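Local coordinates for protein neurotoxin (PDB 2QN0) that is the zinc-dependent light chain protease of botulinum neurotoxin serotype C1, which probably cleaves SNARE proteins with dual substrate specificity, at residues F289-L294 with V342-F347; T122-F127 with L304-T309; V136-R141 with G150-S155; I97-I102 with K365-Q370. All coordinates share one frame; numbering follows the deposited sequence.

How the interactions relate
From the N terminus, 97-102 comes first, between helices 80-97 and 101-112. It meets 365-370, at the end of helix 360-366, in interaction 4. The wide loop this closes holds the other three contacts. Interaction 2 pairs 122-127 with 304-309, joins strand 126-128 to the chain leaving helix 283-304 and closes a loop of its own. Interaction 3 is nested in this second loop and closes the short hairpin of strands 136-141 and 146-152. Interaction 1 packs helix 283-304 on the start of helix 344-357. Its segments alternate with those of interaction 2, so these two cross. Their centres are about 21 Å apart, and none of the four contacts touches another.

Interaction 1: residues F289-L294 with V342-F347; sequences FEEKAL and VNRNKF
Leu-294 and Phe-347 make the main apolar contact. Leu-294 CD1 sits over one face of the Phe-347 ring, offset toward the rim, in a CH-pi contact 3.8 Å from the ring centroid. With chi1 at 172°, the Phe-347 side chain points opposite its backbone N, and the ring reaches helix 283-304. Its far end meets the helix backbone, with Phe-347 CZ 3.5 Å from Glu-290 O. Ala-293 CB lies at the ring edge, in its plane, 3.9 Å from Phe-347 CZ. Val-342 CG1 meets Leu-294 CD1 at 3.6 Å. This is helix-to-helix packing, in which the first turn of helix 344-357 rests on the middle of helix 283-304. Tyr-297 adds an edge-to-face contact with Phe-347. The start of helix 344-357 is capped by Asn-343, whose OD1 accepts from Lys-346 N at 2.9 Å. The charged contact lies at the more exposed side. Arg-344 NH2 donates to Glu-291 OE1 at 2.9 Å in a salt bridge. The carboxylate oxygen uses its syn lone pair and lies in the guanidinium plane. A second, weak bond runs from the same Arg-344 NH2 to Glu-291 OE2. Leu-294 CD2 lies over one face of the guanidinium.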
loop_
_atom_site.group_PDB
_atom_site.type_symbol
_atom_site.label_atom_id
_atom_site.label_comp_id
_atom_site.label_asym_id
_atom_site.label_seq_id
_atom_site.Cartn_x
_atom_site.Cartn_y
_atom_site.Cartn_z
ATOM N N PHE A 289 7.212 12.989 -16.579
ATOM C CA PHE A 289 6.120 12.219 -15.992
ATOM C C PHE A 289 5.056 13.100 -15.356
ATOM O O PHE A 289 3.874 12.764 -15.388
ATOM C CB PHE A 289 6.673 11.205 -14.988
ATOM C CG PHE A 289 7.432 10.088 -15.643
ATOM C CD1 PHE A 289 6.777 9.186 -16.472
ATOM C CD2 PHE A 289 8.808 9.977 -15.484
ATOM C CE1 PHE A 289 7.484 8.189 -17.140
ATOM C CE2 PHE A 289 9.521 8.985 -16.146
ATOM C CZ PHE A 289 8.856 8.092 -16.978
ATOM N N GLU A 290 5.460 14.233 -14.794
ATOM C CA GLU A 290 4.491 15.132 -14.189
ATOM C C GLU A 290 3.607 15.741 -15.277
ATOM O O GLU A 290 2.393 15.847 -15.109
ATOM C CB GLU A 290 5.184 16.247 -13.411
ATOM C CG GLU A 290 4.206 17.119 -12.645
ATOM C CD GLU A 290 4.882 18.114 -11.731
ATOM O OE1 GLU A 290 6.095 17.962 -11.469
ATOM O OE2 GLU A 290 4.193 19.044 -11.261
ATOM N N GLU A 291 4.219 16.137 -16.391
ATOM C CA GLU A 291 3.471 16.721 -17.505
ATOM C C GLU A 291 2.564 15.666 -18.136
ATOM O O GLU A 291 1.459 15.969 -18.587
ATOM C CB GLU A 291 4.434 17.276 -18.563
ATOM C CG GLU A 291 5.252 18.484 -18.118
ATOM C CD GLU A 291 4.399 19.711 -17.838
ATOM O OE1 GLU A 291 3.276 19.794 -18.377
ATOM O OE2 GLU A 291 4.857 20.603 -17.092
ATOM N N LYS A 292 3.039 14.425 -18.169
ATOM C CA LYS A 292 2.263 13.329 -18.728
ATOM C C LYS A 292 1.009 13.148 -17.865
ATOM O O LYS A 292 -0.093 12.952 -18.379
ATOM C CB LYS A 292 3.099 12.048 -18.731
ATOM C CG LYS A 292 2.488 10.888 -19.493
ATOM C CD LYS A 292 3.412 9.676 -19.450
ATOM C CE LYS A 292 2.856 8.507 -20.248
ATOM N NZ LYS A 292 2.725 8.827 -21.694
ATOM N N ALA A 293 1.186 13.228 -16.550
ATOM C CA ALA A 293 0.066 13.092 -15.620
ATOM C C ALA A 293 -0.922 14.234 -15.841
ATOM O O ALA A 293 -2.135 14.025 -15.848
ATOM C CB ALA A 293 0.574 13.102 -14.177
ATOM N N LEU A 294 -0.405 15.445 -16.022
ATOM C CA LEU A 294 -1.279 16.592 -16.253
ATOM C C LEU A 294 -2.125 16.377 -17.508
ATOM O O LEU A 294 -3.315 16.700 -17.518
ATOM C CB LEU A 294 -0.454 17.879 -16.383
ATOM C CG LEU A 294 -1.230 19.171 -16.669
ATOM C CD1 LEU A 294 -2.312 19.392 -15.614
ATOM C CD2 LEU A 294 -0.262 20.339 -16.686
ATOM N N VAL A 342 -8.885 22.145 -15.737
ATOM C CA VAL A 342 -7.742 21.835 -14.893
ATOM C C VAL A 342 -6.951 23.104 -14.594
ATOM O O VAL A 342 -6.561 23.833 -15.505
ATOM C CB VAL A 342 -6.791 20.826 -15.577
ATOM C CG1 VAL A 342 -5.657 20.462 -14.631
ATOM C CG2 VAL A 342 -7.558 19.581 -15.997
ATOM N N ASN A 343 -6.731 23.370 -13.313
ATOM C CA ASN A 343 -5.961 24.533 -12.891
ATOM C C ASN A 343 -4.545 24.020 -12.639
ATOM O O ASN A 343 -4.334 23.190 -11.755
ATOM C CB ASN A 343 -6.559 25.119 -11.609
ATOM C CG ASN A 343 -5.754 26.285 -11.064
ATOM O OD1 ASN A 343 -4.608 26.122 -10.644
ATOM N ND2 ASN A 343 -6.354 27.470 -11.067
ATOM N N ARG A 344 -3.579 24.497 -13.421
ATOM C CA ARG A 344 -2.198 24.046 -13.270
ATOM C C ARG A 344 -1.642 24.223 -11.864
ATOM O O ARG A 344 -1.007 23.313 -11.330
ATOM C CB ARG A 344 -1.280 24.754 -14.275
ATOM C CG ARG A 344 0.205 24.502 -14.025
ATOM C CD ARG A 344 1.070 25.067 -15.139
ATOM N NE ARG A 344 1.239 24.117 -16.233
ATOM C CZ ARG A 344 2.036 23.053 -16.179
ATOM N NH1 ARG A 344 2.741 22.804 -15.084
ATOM N NH2 ARG A 344 2.128 22.236 -17.220
ATOM N N ASN A 345 -1.865 25.388 -11.267
ATOM C CA ASN A 345 -1.374 25.645 -9.917
ATOM C C ASN A 345 -1.848 24.568 -8.946
ATOM O O ASN A 345 -1.057 24.023 -8.177
ATOM C CB ASN A 345 -1.837 27.022 -9.437
ATOM C CG ASN A 345 -0.898 28.132 -9.869
ATOM O OD1 ASN A 345 -0.337 28.093 -10.964
ATOM N ND2 ASN A 345 -0.727 29.132 -9.014
ATOM N N LYS A 346 -3.140 24.265 -8.984
ATOM C CA LYS A 346 -3.700 23.244 -8.108
ATOM C C LYS A 346 -3.117 21.872 -8.426
ATOM O O LYS A 346 -2.868 21.070 -7.521
ATOM C CB LYS A 346 -5.224 23.211 -8.235
ATOM C CG LYS A 346 -5.921 24.321 -7.463
ATOM C CD LYS A 346 -7.428 24.254 -7.640
ATOM C CE LYS A 346 -8.134 25.136 -6.625
ATOM N NZ LYS A 346 -7.665 26.546 -6.684
ATOM N N PHE A 347 -2.893 21.600 -9.708
ATOM C CA PHE A 347 -2.329 20.315 -10.105
ATOM C C PHE A 347 -0.907 20.152 -9.579
ATOM O O PHE A 347 -0.558 19.122 -9.001
ATOM C CB PHE A 347 -2.296 20.172 -11.624
ATOM C CG PHE A 347 -1.560 18.951 -12.087
ATOM C CD1 PHE A 347 -2.179 17.704 -12.082
ATOM C CD2 PHE A 347 -0.226 19.033 -12.472
ATOM C CE1 PHE A 347 -1.482 16.559 -12.453
ATOM C CE2 PHE A 347 0.482 17.896 -12.843
ATOM C CZ PHE A 347 -0.145 16.655 -12.834
#

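Interaction 2: residues T122-F127 with L304-T309; sequences TPINTF and LNSITT
Ile-124 touches Ser-306 through its CG2 branch, which lies 3.8 Å from Ser-306 CB. Ile-124 belongs to a type I turn from Pro-123 to Thr-126. Asn-125 follows and carries most of the polar contact. Its backbone O accepts two bonds, from Thr-308 N at 2.9 Å and from Thr-309 N at 3.1 Å. The first donor is tilted from the carbonyl plane; the second lies nearly along the C=O axis. The Asn-125 side chain accepts from Thr-126 OG1 through OD1. Its ND2 gives a hydrogen to a water that also bonds Thr-308 OG1. Thr-126 pairs with Thr-309, and their side chains lie side by side and point the same way. Phe-127 N donates to Thr-309 O at 3.0 Å. With chi1 at -50°, Ile-307 turns CG1 and CG2 both to the Phe-127 ring, CG2 being the branch anti to N. Ile-307 CG2 stands over the ring centre in a CH-pi contact, 4.0 Å from the centroid. Leu-304 CD2 meets the ring edge, in plane, 3.9 Å from Phe-127 CZ. Tyr-322 and Leu-326 of helix 319-330 also touch this ring. Together the bonds open the small parallel sheet of strands 126-128 and 309-311.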
loop_
_atom_site.group_PDB
_atom_site.type_symbol
_atom_site.label_atom_id
_atom_site.label_comp_id
_atom_site.label_asym_id
_atom_site.label_seq_id
_atom_site.Cartn_x
_atom_site.Cartn_y
_atom_site.Cartn_z
ATOM N N THR A 122 -12.750 2.939 -22.038
ATOM C CA THR A 122 -14.103 3.333 -21.656
ATOM C C THR A 122 -14.536 4.515 -22.522
ATOM O O THR A 122 -13.772 5.460 -22.712
ATOM C CB THR A 122 -14.163 3.775 -20.180
ATOM O OG1 THR A 122 -13.747 2.693 -19.340
ATOM C CG2 THR A 122 -15.578 4.195 -19.806
ATOM N N PRO A 123 -15.759 4.472 -23.075
ATOM C CA PRO A 123 -16.216 5.589 -23.907
ATOM C C PRO A 123 -16.157 6.887 -23.111
ATOM O O PRO A 123 -16.426 6.898 -21.908
ATOM C CB PRO A 123 -17.645 5.189 -24.264
ATOM C CG PRO A 123 -17.552 3.697 -24.342
ATOM C CD PRO A 123 -16.722 3.357 -23.119
ATOM N N ILE A 124 -15.809 7.980 -23.781
ATOM C CA ILE A 124 -15.701 9.276 -23.123
ATOM C C ILE A 124 -16.963 9.730 -22.383
ATOM O O ILE A 124 -16.877 10.468 -21.399
ATOM C CB ILE A 124 -15.289 10.369 -24.138
ATOM C CG1 ILE A 124 -13.888 10.062 -24.678
ATOM C CG2 ILE A 124 -15.309 11.740 -23.482
ATOM C CD1 ILE A 124 -13.397 11.049 -25.720
ATOM N N ASN A 125 -18.132 9.291 -22.839
ATOM C CA ASN A 125 -19.379 9.702 -22.190
ATOM C C ASN A 125 -19.865 8.716 -21.129
ATOM O O ASN A 125 -20.985 8.840 -20.634
ATOM C CB ASN A 125 -20.487 9.877 -23.237
ATOM C CG ASN A 125 -20.942 8.556 -23.838
ATOM O OD1 ASN A 125 -20.399 7.492 -23.529
ATOM N ND2 ASN A 125 -21.946 8.620 -24.706
ATOM N N THR A 126 -19.015 7.765 -20.758
ATOM C CA THR A 126 -19.410 6.733 -19.808
ATOM C C THR A 126 -18.643 6.613 -18.493
ATOM O O THR A 126 -17.434 6.836 -18.438
ATOM C CB THR A 126 -19.348 5.354 -20.499
ATOM O OG1 THR A 126 -20.223 5.352 -21.632
ATOM C CG2 THR A 126 -19.751 4.237 -19.538
ATOM N N PHE A 127 -19.382 6.261 -17.440
ATOM C CA PHE A 127 -18.828 5.998 -16.109
ATOM C C PHE A 127 -19.005 4.482 -15.993
ATOM O O PHE A 127 -20.133 3.998 -16.042
ATOM C CB PHE A 127 -19.662 6.645 -14.990
ATOM C CG PHE A 127 -19.209 8.025 -14.575
ATOM C CD1 PHE A 127 -17.972 8.531 -14.957
ATOM C CD2 PHE A 127 -20.025 8.807 -13.758
ATOM C CE1 PHE A 127 -17.555 9.798 -14.530
ATOM C CE2 PHE A 127 -19.617 10.072 -13.326
ATOM C CZ PHE A 127 -18.380 10.569 -13.713
ATOM N N LEU A 304 -15.375 14.290 -17.784
ATOM C CA LEU A 304 -16.346 14.801 -16.824
ATOM C C LEU A 304 -17.334 15.785 -17.444
ATOM O O LEU A 304 -18.421 16.004 -16.907
ATOM C CB LEU A 304 -15.633 15.449 -15.635
ATOM C CG LEU A 304 -14.865 14.472 -14.730
ATOM C CD1 LEU A 304 -14.147 15.240 -13.634
ATOM C CD2 LEU A 304 -15.838 13.448 -14.128
ATOM N N ASN A 305 -16.962 16.378 -18.573
ATOM C CA ASN A 305 -17.850 17.315 -19.253
ATOM C C ASN A 305 -18.691 16.581 -20.293
ATOM O O ASN A 305 -19.515 17.194 -20.971
ATOM C CB ASN A 305 -17.054 18.411 -19.974
ATOM C CG ASN A 305 -16.354 19.355 -19.025
ATOM O OD1 ASN A 305 -16.931 19.812 -18.040
ATOM N ND2 ASN A 305 -15.099 19.670 -19.331
ATOM N N SER A 306 -18.491 15.270 -20.410
ATOM C CA SER A 306 -19.204 14.482 -21.413
ATOM C C SER A 306 -20.027 13.299 -20.912
ATOM O O SER A 306 -20.640 12.597 -21.716
ATOM C CB SER A 306 -18.199 13.952 -22.440
ATOM O OG SER A 306 -17.289 14.965 -22.833
ATOM N N ILE A 307 -20.053 13.065 -19.604
ATOM C CA ILE A 307 -20.791 11.916 -19.083
ATOM C C ILE A 307 -22.300 11.973 -19.299
ATOM O O ILE A 307 -22.968 12.906 -18.854
ATOM C CB ILE A 307 -20.537 11.710 -17.574
ATOM C CG1 ILE A 307 -19.032 11.728 -17.282
ATOM C CG2 ILE A 307 -21.125 10.378 -17.140
ATOM C CD1 ILE A 307 -18.246 10.647 -18.012
ATOM N N THR A 308 -22.829 10.949 -19.965
ATOM C CA THR A 308 -24.262 10.858 -20.235
ATOM C C THR A 308 -24.820 9.497 -19.838
ATOM O O THR A 308 -26.034 9.324 -19.721
ATOM C CB THR A 308 -24.564 11.058 -21.726
ATOM O OG1 THR A 308 -23.961 9.999 -22.476
ATOM C CG2 THR A 308 -24.022 12.391 -22.204
ATOM N N THR A 309 -23.935 8.525 -19.634
ATOM C CA THR A 309 -24.374 7.187 -19.273
ATOM C C THR A 309 -23.420 6.511 -18.295
ATOM O O THR A 309 -22.247 6.876 -18.197
ATOM C CB THR A 309 -24.529 6.308 -20.534
ATOM O OG1 THR A 309 -25.026 5.016 -20.165
ATOM C CG2 THR A 309 -23.196 6.155 -21.244
HETATM O O HOH W 1 -23.050 11.200 -25.187
#

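Interaction 3: residues V136-R141 with G150-S155; sequences VDVKTR and GSINPS
Val-138 N donates to Gly-150 O at 2.8 Å, the shortest polar bond of this contact. The N-H points almost straight at the oxygen (173°), though the donor stands above the carbonyl plane. Two bonds join Val-136 and Ile-152 in both directions. Val-136 N gives to Ile-152 O at 2.9 Å, and Ile-152 N gives to Val-136 O at 3.0 Å. Val-136 with Ile-152 and Val-138 with Gly-150 are hydrogen-bonded antiparallel pairs, the second through its single bond. Between them, Asp-137 and Ser-151 form a non-hydrogen-bonded pair with CA atoms 4.3 Å apart. The side chains of Val-136, Val-138 and Ile-152 share one face. Val-136 CG2 lies between its backbone N and carbonyl carbon (chi1 -58°), where it presses on Ile-152 CG1 at a tight 3.4 Å. The same methyl meets Pro-154 CD at 3.8 Å. Val-138 CG2 meets Ile-152 CG2 at 3.8 Å, the two side chains crossing at about a right angle. Asp-137 and Ser-151 point to the other face. There the Asp-137 carboxylate bonds His-25 through OD2 and forms a salt bridge with Lys-148 through OD1. The two strands make a beta hairpin at one margin of the mixed sheet. Strand 146-152 is outermost, and strand 136-141 lies between it and strand 19-23. Leu-22 of strand 19-23 touches Val-136, Val-138 and Ile-152, and Trp-44 of strand 43-46 packs on Ile-152 and Pro-154.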
loop_
_atom_site.group_PDB
_atom_site.type_symbol
_atom_site.label_atom_id
_atom_site.label_comp_id
_atom_site.label_asym_id
_atom_site.label_seq_id
_atom_site.Cartn_x
_atom_site.Cartn_y
_atom_site.Cartn_z
ATOM N N VAL A 136 -15.592 -5.834 -6.787
ATOM C CA VAL A 136 -15.394 -7.206 -6.341
ATOM C C VAL A 136 -16.723 -7.809 -5.904
ATOM O O VAL A 136 -17.563 -7.123 -5.321
ATOM C CB VAL A 136 -14.378 -7.279 -5.169
ATOM C CG1 VAL A 136 -13.038 -6.686 -5.607
ATOM C CG2 VAL A 136 -14.911 -6.543 -3.961
ATOM N N ASP A 137 -16.911 -9.094 -6.194
ATOM C CA ASP A 137 -18.154 -9.772 -5.842
ATOM C C ASP A 137 -18.325 -10.043 -4.356
ATOM O O ASP A 137 -17.376 -10.422 -3.663
ATOM C CB ASP A 137 -18.277 -11.119 -6.567
ATOM C CG ASP A 137 -18.321 -10.983 -8.071
ATOM O OD1 ASP A 137 -18.694 -9.902 -8.573
ATOM O OD2 ASP A 137 -17.994 -11.977 -8.750
ATOM N N VAL A 138 -19.547 -9.839 -3.880
ATOM C CA VAL A 138 -19.894 -10.124 -2.494
ATOM C C VAL A 138 -20.676 -11.432 -2.610
ATOM O O VAL A 138 -21.625 -11.522 -3.390
ATOM C CB VAL A 138 -20.800 -9.030 -1.896
ATOM C CG1 VAL A 138 -21.204 -9.402 -0.473
ATOM C CG2 VAL A 138 -20.070 -7.698 -1.897
ATOM N N LYS A 139 -20.261 -12.450 -1.862
ATOM C CA LYS A 139 -20.928 -13.747 -1.906
ATOM C C LYS A 139 -21.472 -14.141 -0.540
ATOM O O LYS A 139 -20.963 -13.711 0.496
ATOM C CB LYS A 139 -19.954 -14.839 -2.361
ATOM C CG LYS A 139 -19.262 -14.597 -3.694
ATOM C CD LYS A 139 -20.184 -14.837 -4.865
ATOM C CE LYS A 139 -19.428 -14.768 -6.186
ATOM N NZ LYS A 139 -18.413 -15.851 -6.319
ATOM N N THR A 140 -22.508 -14.973 -0.553
ATOM C CA THR A 140 -23.118 -15.476 0.670
ATOM C C THR A 140 -23.314 -16.969 0.446
ATOM O O THR A 140 -23.475 -17.414 -0.691
ATOM C CB THR A 140 -24.482 -14.821 0.941
ATOM O OG1 THR A 140 -25.384 -15.132 -0.128
ATOM C CG2 THR A 140 -24.333 -13.311 1.053
ATOM N N ARG A 141 -23.289 -17.753 1.515
ATOM C CA ARG A 141 -23.458 -19.185 1.350
ATOM C C ARG A 141 -24.881 -19.646 1.634
ATOM O O ARG A 141 -25.581 -19.084 2.476
ATOM C CB ARG A 141 -22.478 -19.954 2.244
ATOM C CG ARG A 141 -22.775 -19.875 3.729
ATOM C CD ARG A 141 -21.947 -20.891 4.506
ATOM N NE ARG A 141 -20.538 -20.520 4.621
ATOM C CZ ARG A 141 -20.087 -19.523 5.378
ATOM N NH1 ARG A 141 -18.787 -19.260 5.424
ATOM N NH2 ARG A 141 -20.933 -18.789 6.090
ATOM N N GLY A 150 -24.119 -9.322 -4.835
ATOM C CA GLY A 150 -23.832 -7.956 -5.228
ATOM C C GLY A 150 -22.336 -7.729 -5.307
ATOM O O GLY A 150 -21.559 -8.678 -5.428
ATOM N N SER A 151 -21.921 -6.472 -5.246
ATOM C CA SER A 151 -20.500 -6.172 -5.300
ATOM C C SER A 151 -20.179 -4.861 -4.605
ATOM O O SER A 151 -21.075 -4.069 -4.307
ATOM C CB SER A 151 -20.026 -6.132 -6.759
ATOM O OG SER A 151 -20.809 -5.249 -7.536
ATOM N N ILE A 152 -18.900 -4.658 -4.308
ATOM C CA ILE A 152 -18.451 -3.425 -3.677
ATOM C C ILE A 152 -17.228 -2.929 -4.448
ATOM O O ILE A 152 -16.627 -3.676 -5.220
ATOM C CB ILE A 152 -18.067 -3.619 -2.187
ATOM C CG1 ILE A 152 -16.951 -4.654 -2.050
ATOM C CG2 ILE A 152 -19.298 -4.031 -1.383
ATOM C CD1 ILE A 152 -16.315 -4.676 -0.661
ATOM N N ASN A 153 -16.876 -1.668 -4.237
ATOM C CA ASN A 153 -15.737 -1.071 -4.922
ATOM C C ASN A 153 -14.682 -0.578 -3.941
ATOM O O ASN A 153 -14.638 0.603 -3.601
ATOM C CB ASN A 153 -16.203 0.096 -5.798
ATOM C CG ASN A 153 -16.786 -0.358 -7.123
ATOM O OD1 ASN A 153 -17.618 -1.267 -7.179
ATOM N ND2 ASN A 153 -16.356 0.285 -8.202
ATOM N N PRO A 154 -13.821 -1.485 -3.458
ATOM C CA PRO A 154 -12.781 -1.061 -2.521
ATOM C C PRO A 154 -11.794 -0.189 -3.296
ATOM O O PRO A 154 -11.678 -0.319 -4.516
ATOM C CB PRO A 154 -12.117 -2.379 -2.106
ATOM C CG PRO A 154 -13.148 -3.431 -2.413
ATOM C CD PRO A 154 -13.761 -2.937 -3.697
ATOM N N SER A 155 -11.099 0.706 -2.606
ATOM C CA SER A 155 -10.085 1.518 -3.269
ATOM C C SER A 155 -8.753 0.833 -2.984
ATOM O O SER A 155 -7.833 0.848 -3.804
ATOM C CB SER A 155 -10.065 2.943 -2.719
ATOM O OG SER A 155 -11.167 3.681 -3.217
#

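Interaction 4: residues I97-I102 with K365-Q370; sequences INSREI and KIYNVQ
Tyr-367 CG lies anti to its carbonyl carbon (chi1 -72°), and this carries the ring toward Arg-100. In Arg-100 a bend at chi2 (-50°) turns the chain back alongside Tyr-367 and brings the guanidinium to the rim of the ring. The contact joins two helix junctions. Segment 97-102 links helix 80-97 to helix 101-112 through a type I turn from Ile-97 to Arg-100, and Arg-100 is the N-cap residue of the second helix. Segment 365-370 leaves helix 360-366 through a Schellman motif, with Asn-368 at positive phi. The Arg-100 and Tyr-367 side chains run alongside each other, head to tail. Arg-100 CB approaches the phenol end of the ring, 3.6 Å from Tyr-367 CZ. The guanidinium lies above the ring plane, displaced from the centre to the rim near Tyr-367 CD1, the two planes 17° apart. Arg-100 NH1 comes within 3.0 Å of Ile-366 O, which lies at the guanidinium edge. Arg-100 NH2 bonds Gln-396 O, which gives the charged group a partner outside the two segments. Ile-102 CG2 lies obliquely to the Tyr-367 ring, 3.8 Å from Tyr-367 CE2. Ile-102 and Ile-366 cross at about a right angle, and their CD1 atoms are 3.6 Å apart. Ile-224 and Met-228 of helix 223-238 also touch Tyr-367. That helix carries His-229 and His-233, which bind the zinc ion. At the end of the ring, Tyr-367 OH donates to Ile-97 O at 2.6 Å, in the carbonyl plane and on a lone pair.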
loop_
_atom_site.group_PDB
_atom_site.type_symbol
_atom_site.label_atom_id
_atom_site.label_comp_id
_atom_site.label_asym_id
_atom_site.label_seq_id
_atom_site.Cartn_x
_atom_site.Cartn_y
_atom_site.Cartn_z
ATOM N N ILE A 97 -0.821 4.938 12.620
ATOM C CA ILE A 97 -0.653 5.819 11.471
ATOM C C ILE A 97 -1.586 7.018 11.651
ATOM O O ILE A 97 -1.210 8.165 11.405
ATOM C CB ILE A 97 -1.002 5.080 10.154
ATOM C CG1 ILE A 97 0.063 4.018 9.864
ATOM C CG2 ILE A 97 -1.093 6.077 8.992
ATOM C CD1 ILE A 97 -0.289 3.076 8.721
ATOM N N ASN A 98 -2.799 6.732 12.116
ATOM C CA ASN A 98 -3.832 7.741 12.326
ATOM C C ASN A 98 -3.553 8.689 13.492
ATOM O O ASN A 98 -4.272 9.673 13.676
ATOM C CB ASN A 98 -5.177 7.033 12.543
ATOM C CG ASN A 98 -6.368 7.947 12.329
ATOM O OD1 ASN A 98 -6.376 8.773 11.415
ATOM N ND2 ASN A 98 -7.397 7.781 13.154
ATOM N N SER A 99 -2.512 8.405 14.272
ATOM C CA SER A 99 -2.182 9.241 15.424
ATOM C C SER A 99 -1.483 10.556 15.071
ATOM O O SER A 99 -1.373 11.441 15.919
ATOM C CB SER A 99 -1.333 8.453 16.435
ATOM O OG SER A 99 -0.007 8.251 15.970
ATOM N N ARG A 100 -0.994 10.680 13.835
ATOM C CA ARG A 100 -0.347 11.916 13.385
ATOM C C ARG A 100 -1.176 12.483 12.237
ATOM O O ARG A 100 -1.779 11.734 11.471
ATOM C CB ARG A 100 1.085 11.664 12.895
ATOM C CG ARG A 100 1.986 10.949 13.890
ATOM C CD ARG A 100 1.961 11.591 15.251
ATOM N NE ARG A 100 2.601 10.743 16.252
ATOM C CZ ARG A 100 3.909 10.679 16.467
ATOM N NH1 ARG A 100 4.741 11.424 15.749
ATOM N NH2 ARG A 100 4.386 9.869 17.405
ATOM N N GLU A 101 -1.192 13.805 12.108
ATOM C CA GLU A 101 -1.985 14.447 11.068
ATOM C C GLU A 101 -1.726 13.960 9.646
ATOM O O GLU A 101 -2.668 13.774 8.877
ATOM C CB GLU A 101 -1.799 15.965 11.123
ATOM C CG GLU A 101 -2.199 16.581 12.452
ATOM C CD GLU A 101 -2.310 18.091 12.385
ATOM O OE1 GLU A 101 -1.354 18.740 11.912
ATOM O OE2 GLU A 101 -3.355 18.628 12.810
ATOM N N ILE A 102 -0.464 13.758 9.284
ATOM C CA ILE A 102 -0.175 13.318 7.925
ATOM C C ILE A 102 -0.737 11.922 7.672
ATOM O O ILE A 102 -1.220 11.631 6.577
ATOM C CB ILE A 102 1.345 13.357 7.623
ATOM C CG1 ILE A 102 1.564 13.232 6.111
ATOM C CG2 ILE A 102 2.075 12.247 8.375
ATOM C CD1 ILE A 102 2.976 13.567 5.666
ATOM N N LYS A 365 10.579 11.171 9.798
ATOM C CA LYS A 365 10.828 12.394 10.550
ATOM C C LYS A 365 9.603 12.792 11.369
ATOM O O LYS A 365 9.711 13.116 12.552
ATOM C CB LYS A 365 11.187 13.541 9.599
ATOM C CG LYS A 365 12.505 13.349 8.864
ATOM C CD LYS A 365 12.825 14.536 7.961
ATOM C CE LYS A 365 11.807 14.684 6.840
ATOM N NZ LYS A 365 12.131 15.829 5.940
ATOM N N ILE A 366 8.436 12.758 10.738
ATOM C CA ILE A 366 7.201 13.146 11.412
ATOM C C ILE A 366 6.815 12.252 12.590
ATOM O O ILE A 366 6.385 12.750 13.633
ATOM C CB ILE A 366 6.041 13.220 10.398
ATOM C CG1 ILE A 366 6.331 14.337 9.389
ATOM C CG2 ILE A 366 4.716 13.477 11.120
ATOM C CD1 ILE A 366 5.350 14.405 8.242
ATOM N N TYR A 367 6.972 10.940 12.439
ATOM C CA TYR A 367 6.633 10.010 13.518
ATOM C C TYR A 367 7.793 9.828 14.492
ATOM O O TYR A 367 7.696 9.067 15.452
ATOM C CB TYR A 367 6.215 8.657 12.939
ATOM C CG TYR A 367 4.853 8.691 12.276
ATOM C CD1 TYR A 367 3.725 8.188 12.925
ATOM C CD2 TYR A 367 4.686 9.269 11.017
ATOM C CE1 TYR A 367 2.457 8.262 12.335
ATOM C CE2 TYR A 367 3.429 9.350 10.420
ATOM C CZ TYR A 367 2.320 8.848 11.084
ATOM O OH TYR A 367 1.077 8.949 10.500
ATOM N N ASN A 368 8.890 10.528 14.227
ATOM C CA ASN A 368 10.074 10.473 15.078
ATOM C C ASN A 368 10.573 9.055 15.358
ATOM O O ASN A 368 10.711 8.653 16.513
ATOM C CB ASN A 368 9.796 11.191 16.401
ATOM C CG ASN A 368 11.053 11.413 17.218
ATOM O OD1 ASN A 368 12.041 11.960 16.721
ATOM N ND2 ASN A 368 11.023 10.996 18.479
ATOM N N VAL A 369 10.840 8.301 14.297
ATOM C CA VAL A 369 11.350 6.945 14.439
ATOM C C VAL A 369 12.625 6.801 13.624
ATOM O O VAL A 369 12.853 7.547 12.668
ATOM C CB VAL A 369 10.337 5.881 13.939
ATOM C CG1 VAL A 369 9.069 5.928 14.786
ATOM C CG2 VAL A 369 10.015 6.106 12.464
ATOM N N GLN A 370 13.463 5.850 14.018
ATOM C CA GLN A 370 14.697 5.582 13.296
ATOM C C GLN A 370 14.263 4.879 12.018
ATOM O O GLN A 370 13.256 4.172 12.011
ATOM C CB GLN A 370 15.597 4.651 14.117
ATOM C CG GLN A 370 16.938 4.320 13.467
ATOM C CD GLN A 370 17.803 5.551 13.262
ATOM O OE1 GLN A 370 17.464 6.434 12.474
ATOM N NE2 GLN A 370 18.927 5.618 13.979
#